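Long-range contact in nudix Hydrolase, RenU (Mycolicibacterium smegmatis, PDB 6UUF), which probably hydrolyses nucleoside diphosphate-linked substrates such as NADH, as a magnesium-dependent member of the Nudix hydrolase family: residues A[17-31]-A[104-117]. The protein carries 3 engineered substitutions. Numbering follows the deposited sequence.
Sequences FWGRHGAAGLLLRAP and QWTYTTVIADAAEP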
loop_
_atom_site.group_PDB
_atom_site.type_symbol
_atom_site.label_atom_id
_atom_site.label_comp_id
_atom_site.label_asym_id
_atom_site.label_seq_id
_atom_site.Cartn_x
_atom_site.Cartn_y
_atom_site.Cartn_z
ATOM N N PHE A 17 -3.143 -17.548 1.181
ATOM C CA PHE A 17 -2.800 -16.181 0.827
ATOM C C PHE A 17 -2.511 -16.136 -0.648
ATOM O O PHE A 17 -1.800 -17.006 -1.161
ATOM C CB PHE A 17 -1.535 -15.801 1.536
ATOM C CG PHE A 17 -1.692 -15.673 3.012
ATOM C CD1 PHE A 17 -1.731 -16.804 3.837
ATOM C CD2 PHE A 17 -1.836 -14.427 3.592
ATOM C CE1 PHE A 17 -1.934 -16.689 5.216
ATOM C CE2 PHE A 17 -1.995 -14.308 4.978
ATOM C CZ PHE A 17 -2.070 -15.446 5.791
ATOM N N TRP A 18 -3.008 -15.118 -1.327
ATOM C CA TRP A 18 -2.778 -14.986 -2.732
ATOM C C TRP A 18 -1.415 -14.394 -3.087
ATOM O O TRP A 18 -1.031 -13.324 -2.582
ATOM C CB TRP A 18 -3.818 -14.102 -3.359
ATOM C CG TRP A 18 -3.606 -14.077 -4.816
ATOM C CD1 TRP A 18 -3.080 -13.066 -5.548
ATOM C CD2 TRP A 18 -3.857 -15.147 -5.714
ATOM N NE1 TRP A 18 -3.020 -13.425 -6.859
ATOM C CE2 TRP A 18 -3.479 -14.707 -6.993
ATOM C CE3 TRP A 18 -4.368 -16.438 -5.560
ATOM C CZ2 TRP A 18 -3.632 -15.489 -8.122
ATOM C CZ3 TRP A 18 -4.488 -17.228 -6.653
ATOM C CH2 TRP A 18 -4.121 -16.754 -7.940
ATOM N N GLY A 19 -0.706 -15.069 -3.988
ATOM C CA GLY A 19 0.500 -14.508 -4.578
ATOM C C GLY A 19 1.750 -15.144 -4.010
ATOM O O GLY A 19 2.189 -14.854 -2.882
ATOM N N ARG A 20 2.331 -16.015 -4.808
ATOM C CA ARG A 20 3.519 -16.736 -4.405
ATOM C C ARG A 20 4.682 -15.893 -3.921
ATOM O O ARG A 20 5.418 -16.301 -3.026
ATOM C CB ARG A 20 3.945 -17.634 -5.550
ATOM C CG ARG A 20 2.983 -18.805 -5.651
ATOM C CD ARG A 20 3.565 -20.008 -6.330
ATOM N NE ARG A 20 2.839 -21.215 -5.928
ATOM C CZ ARG A 20 3.217 -22.103 -5.000
ATOM N NH1 ARG A 20 2.429 -23.147 -4.777
ATOM N NH2 ARG A 20 4.362 -22.001 -4.314
ATOM N N HIS A 21 4.837 -14.715 -4.488
ATOM C CA HIS A 21 5.930 -13.805 -4.117
ATOM C C HIS A 21 5.454 -12.705 -3.167
ATOM O O HIS A 21 6.114 -11.664 -3.046
ATOM C CB HIS A 21 6.476 -13.152 -5.402
ATOM C CG HIS A 21 6.823 -14.128 -6.489
ATOM N ND1 HIS A 21 7.741 -15.139 -6.308
ATOM C CD2 HIS A 21 6.414 -14.213 -7.777
ATOM C CE1 HIS A 21 7.865 -15.822 -7.434
ATOM N NE2 HIS A 21 7.081 -15.272 -8.341
ATOM N N GLY A 22 4.291 -12.905 -2.541
ATOM C CA GLY A 22 3.733 -11.905 -1.689
ATOM C C GLY A 22 3.144 -10.746 -2.466
ATOM O O GLY A 22 2.955 -10.791 -3.714
ATOM N N ALA A 23 2.793 -9.735 -1.697
ATOM C CA ALA A 23 2.156 -8.566 -2.239
ATOM C C ALA A 23 2.881 -7.337 -1.714
ATOM O O ALA A 23 3.664 -7.406 -0.730
ATOM C CB ALA A 23 0.704 -8.533 -1.845
ATOM N N ALA A 24 2.579 -6.223 -2.362
ATOM C CA ALA A 24 3.171 -4.932 -2.014
ATOM C C ALA A 24 2.159 -3.821 -2.196
ATOM O O ALA A 24 1.345 -3.865 -3.112
ATOM C CB ALA A 24 4.375 -4.651 -2.894
ATOM N N GLY A 25 2.221 -2.817 -1.330
ATOM C CA GLY A 25 1.354 -1.640 -1.457
ATOM C C GLY A 25 2.120 -0.344 -1.343
ATOM O O GLY A 25 3.138 -0.295 -0.638
ATOM N N LEU A 26 1.606 0.701 -2.010
ATOM C CA LEU A 26 2.202 2.009 -1.975
ATOM C C LEU A 26 1.588 2.903 -0.931
ATOM O O LEU A 26 0.411 3.205 -1.005
ATOM C CB LEU A 26 2.058 2.674 -3.324
ATOM C CG LEU A 26 3.067 3.779 -3.575
ATOM C CD1 LEU A 26 4.516 3.315 -3.560
ATOM C CD2 LEU A 26 2.702 4.386 -4.925
ATOM N N LEU A 27 2.405 3.350 0.018
ATOM C CA LEU A 27 2.059 4.435 0.945
ATOM C C LEU A 27 2.657 5.705 0.406
ATOM O O LEU A 27 3.823 6.024 0.668
ATOM C CB LEU A 27 2.605 4.125 2.342
ATOM C CG LEU A 27 2.395 5.143 3.452
ATOM C CD1 LEU A 27 0.932 5.494 3.498
ATOM C CD2 LEU A 27 2.788 4.535 4.808
ATOM N N LEU A 28 1.875 6.404 -0.398
ATOM C CA LEU A 28 2.314 7.616 -1.064
ATOM C C LEU A 28 1.959 8.846 -0.206
ATOM O O LEU A 28 0.792 9.044 0.111
ATOM C CB LEU A 28 1.640 7.751 -2.412
ATOM C CG LEU A 28 2.060 8.984 -3.221
ATOM C CD1 LEU A 28 3.582 9.073 -3.463
ATOM C CD2 LEU A 28 1.332 8.916 -4.546
ATOM N N ARG A 29 2.963 9.661 0.122
ATOM C CA ARG A 29 2.813 10.853 0.959
ATOM C C ARG A 29 2.874 12.101 0.138
ATOM O O ARG A 29 3.633 12.157 -0.837
ATOM C CB ARG A 29 3.875 10.922 2.038
ATOM C CG ARG A 29 4.004 9.629 2.849
ATOM C CD ARG A 29 5.112 9.751 3.895
ATOM N NE ARG A 29 6.442 10.016 3.311
ATOM C CZ ARG A 29 7.531 10.274 4.031
ATOM N NH1 ARG A 29 7.481 10.341 5.373
ATOM N NH2 ARG A 29 8.674 10.494 3.405
ATOM N N ALA A 30 2.061 13.090 0.511
ATOM C CA ALA A 30 2.135 14.432 -0.100
ATOM C C ALA A 30 1.919 15.561 0.899
ATOM O O ALA A 30 1.121 15.437 1.810
ATOM C CB ALA A 30 1.179 14.588 -1.280
ATOM N N PRO A 31 2.650 16.671 0.722
ATOM C CA PRO A 31 2.461 17.802 1.629
ATOM C C PRO A 31 1.187 18.531 1.277
ATOM O O PRO A 31 0.839 18.633 0.093
ATOM C CB PRO A 31 3.674 18.687 1.349
ATOM C CG PRO A 31 4.218 18.239 0.033
ATOM C CD PRO A 31 3.489 17.034 -0.435
ATOM N N GLN A 104 6.950 -18.828 2.201
ATOM C CA GLN A 104 6.673 -17.600 2.917
ATOM C C GLN A 104 5.715 -16.711 2.143
ATOM O O GLN A 104 5.616 -16.768 0.903
ATOM C CB GLN A 104 7.969 -16.841 3.147
ATOM C CG GLN A 104 7.856 -15.807 4.248
ATOM C CD GLN A 104 9.201 -15.478 4.838
ATOM O OE1 GLN A 104 10.107 -15.087 4.113
ATOM N NE2 GLN A 104 9.349 -15.648 6.151
ATOM N N TRP A 105 4.993 -15.901 2.888
ATOM C CA TRP A 105 4.196 -14.877 2.289
ATOM C C TRP A 105 4.480 -13.600 3.047
ATOM O O TRP A 105 4.483 -13.584 4.270
ATOM C CB TRP A 105 2.716 -15.222 2.394
ATOM C CG TRP A 105 1.897 -14.360 1.557
ATOM C CD1 TRP A 105 1.609 -14.542 0.241
ATOM C CD2 TRP A 105 1.295 -13.139 1.935
ATOM N NE1 TRP A 105 0.794 -13.539 -0.215
ATOM C CE2 TRP A 105 0.589 -12.657 0.814
ATOM C CE3 TRP A 105 1.231 -12.425 3.132
ATOM C CZ2 TRP A 105 -0.130 -11.490 0.843
ATOM C CZ3 TRP A 105 0.522 -11.273 3.162
ATOM C CH2 TRP A 105 -0.157 -10.803 2.012
ATOM N N THR A 106 4.671 -12.516 2.315
ATOM C CA THR A 106 4.807 -11.225 2.966
ATOM C C THR A 106 4.007 -10.174 2.244
ATOM O O THR A 106 3.680 -10.286 1.026
ATOM C CB THR A 106 6.280 -10.781 2.931
ATOM O OG1 THR A 106 6.703 -10.791 1.569
ATOM C CG2 THR A 106 7.159 -11.697 3.732
ATOM N N TYR A 107 3.742 -9.120 2.999
ATOM C CA TYR A 107 3.235 -7.881 2.481
ATOM C C TYR A 107 4.285 -6.824 2.788
ATOM O O TYR A 107 4.664 -6.653 3.984
ATOM C CB TYR A 107 1.921 -7.462 3.179
ATOM C CG TYR A 107 1.272 -6.264 2.526
ATOM C CD1 TYR A 107 1.695 -4.969 2.799
ATOM C CD2 TYR A 107 0.214 -6.420 1.643
ATOM C CE1 TYR A 107 1.125 -3.877 2.180
ATOM C CE2 TYR A 107 -0.411 -5.323 1.059
ATOM C CZ TYR A 107 0.062 -4.065 1.318
ATOM O OH TYR A 107 -0.548 -3.010 0.711
ATOM N N THR A 108 4.641 -6.066 1.751
ATOM C CA THR A 108 5.635 -5.035 1.834
ATOM C C THR A 108 5.016 -3.694 1.510
ATOM O O THR A 108 4.486 -3.470 0.410
ATOM C CB THR A 108 6.795 -5.297 0.878
ATOM O OG1 THR A 108 7.421 -6.527 1.202
ATOM C CG2 THR A 108 7.852 -4.203 0.982
ATOM N N THR A 109 5.124 -2.780 2.468
ATOM C CA THR A 109 4.689 -1.401 2.282
ATOM C C THR A 109 5.853 -0.604 1.720
ATOM O O THR A 109 6.972 -0.604 2.273
ATOM C CB THR A 109 4.188 -0.766 3.612
ATOM O OG1 THR A 109 3.040 -1.480 4.064
ATOM C CG2 THR A 109 3.808 0.679 3.403
ATOM N N VAL A 110 5.580 0.079 0.617
ATOM C CA VAL A 110 6.570 0.852 -0.059
ATOM C C VAL A 110 6.150 2.300 0.180
ATOM O O VAL A 110 5.106 2.758 -0.331
ATOM C CB VAL A 110 6.595 0.461 -1.554
ATOM C CG1 VAL A 110 7.573 1.308 -2.369
ATOM C CG2 VAL A 110 6.986 -1.010 -1.697
ATOM N N ILE A 111 6.966 3.019 0.955
ATOM C CA ILE A 111 6.741 4.433 1.257
ATOM C C ILE A 111 7.281 5.299 0.114
ATOM O O ILE A 111 8.424 5.153 -0.291
ATOM C CB ILE A 111 7.458 4.807 2.581
ATOM C CG1 ILE A 111 6.969 3.856 3.711
ATOM C CG2 ILE A 111 7.256 6.276 2.889
ATOM C CD1 ILE A 111 7.510 4.137 5.097
ATOM N N ALA A 112 6.492 6.224 -0.376
ATOM C CA ALA A 112 6.956 7.108 -1.438
ATOM C C ALA A 112 6.395 8.494 -1.218
ATOM O O ALA A 112 5.401 8.642 -0.482
ATOM C CB ALA A 112 6.549 6.591 -2.806
ATOM N N ASP A 113 7.049 9.487 -1.837
ATOM C CA ASP A 113 6.645 10.897 -1.796
ATOM C C ASP A 113 6.267 11.481 -3.177
ATOM O O ASP A 113 6.859 11.165 -4.198
ATOM C CB ASP A 113 7.781 11.737 -1.289
ATOM C CG ASP A 113 8.208 11.380 0.121
ATOM O OD1 ASP A 113 7.523 10.643 0.844
ATOM O OD2 ASP A 113 9.284 11.850 0.504
ATOM N N ALA A 114 5.261 12.337 -3.183
ATOM C CA ALA A 114 4.977 13.215 -4.316
ATOM C C ALA A 114 5.135 14.677 -3.856
ATOM O O ALA A 114 5.062 14.993 -2.640
ATOM C CB ALA A 114 3.564 12.988 -4.785
ATOM N N ALA A 115 5.322 15.569 -4.831
ATOM C CA ALA A 115 5.520 17.001 -4.556
ATOM C C ALA A 115 4.243 17.700 -4.033
ATOM O O ALA A 115 4.334 18.699 -3.334
ATOM C CB ALA A 115 6.056 17.700 -5.803
ATOM N N GLU A 116 3.070 17.147 -4.338
ATOM C CA GLU A 116 1.786 17.755 -3.993
ATOM C C GLU A 116 0.730 16.658 -4.087
ATOM O O GLU A 116 1.021 15.572 -4.583
ATOM C CB GLU A 116 1.457 18.886 -4.961
ATOM C CG GLU A 116 1.642 18.519 -6.422
ATOM C CD GLU A 116 0.958 19.492 -7.342
ATOM O OE1 GLU A 116 1.631 20.376 -7.892
ATOM O OE2 GLU A 116 -0.266 19.385 -7.491
ATOM N N PRO A 117 -0.489 16.914 -3.605
ATOM C CA PRO A 117 -1.482 15.870 -3.780
ATOM C C PRO A 117 -1.841 15.739 -5.271
ATOM O O PRO A 117 -2.200 16.729 -5.899
ATOM C CB PRO A 117 -2.665 16.361 -2.921
ATOM C CG PRO A 117 -2.078 17.371 -1.989
ATOM C CD PRO A 117 -1.036 18.043 -2.842
HETATM O O HOH W 1 6.673 -15.139 -0.866
HETATM O O HOH W 2 6.196 -8.582 -0.122
#
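Trp105 slots its indole between Phe17 and Gly22 at the start of a parallel pairing of strands 23-31 and 104-113. From CB the side chain extends with CG anti to the backbone N (chi1 -168°), which carries the ring across to strand 16-18 and the turn 19-22. CG and CD1 lie under Phe17 CB, which sits over the five-membered ring, 3.6 Å from its centroid, in a CH-pi contact; Gly22 CA covers the opposite face, and glycine suits this turn because its phi is positive and a CB would collide with Thr106 O. At the ring edge NE1 donates to Trp18 O at 3.0 Å, reaching it from well above the carbonyl plane. CE3 meets Phe17 CD2 at 3.7 Å, the two rings oblique, and CZ2 ends against Ala23 CB. With an alanine replacing Trp105, a gap would probably open between Phe17 and Gly22, and Trp18 O would be likely to need another donor.

Backbone bonds join the strands from Ala23 N to Thr106 O through to Ala114 N and Arg29 O. Gly25 suits its place because any CB would collide with Tyr107 OH, which lies 3.2 Å from Gly25 CA. Arg29 grips Asp113 side-on: NE and NH2 both reach OD1 at 2.8 Å, nearly in the guanidinium plane, while Ile111 CG2 lies over the rim of one face. Arg89 makes a second salt bridge to Asp113 OD2, and Arg29 NH1 bonds to Ile160 O.

The pair runs through the central mixed sheet of the Nudix fold, an alpha/beta/alpha sandwich. Small and mostly apolar side chains suit both faces: Ala24, Leu26 and Val110 pack on helix 67-79, whereas Leu27, Ile111 and Thr109, whose hydroxyl bonds to Thr94 OG1, meet helix 144-158, with strand 87-98 flanking 104-113 antiparallel.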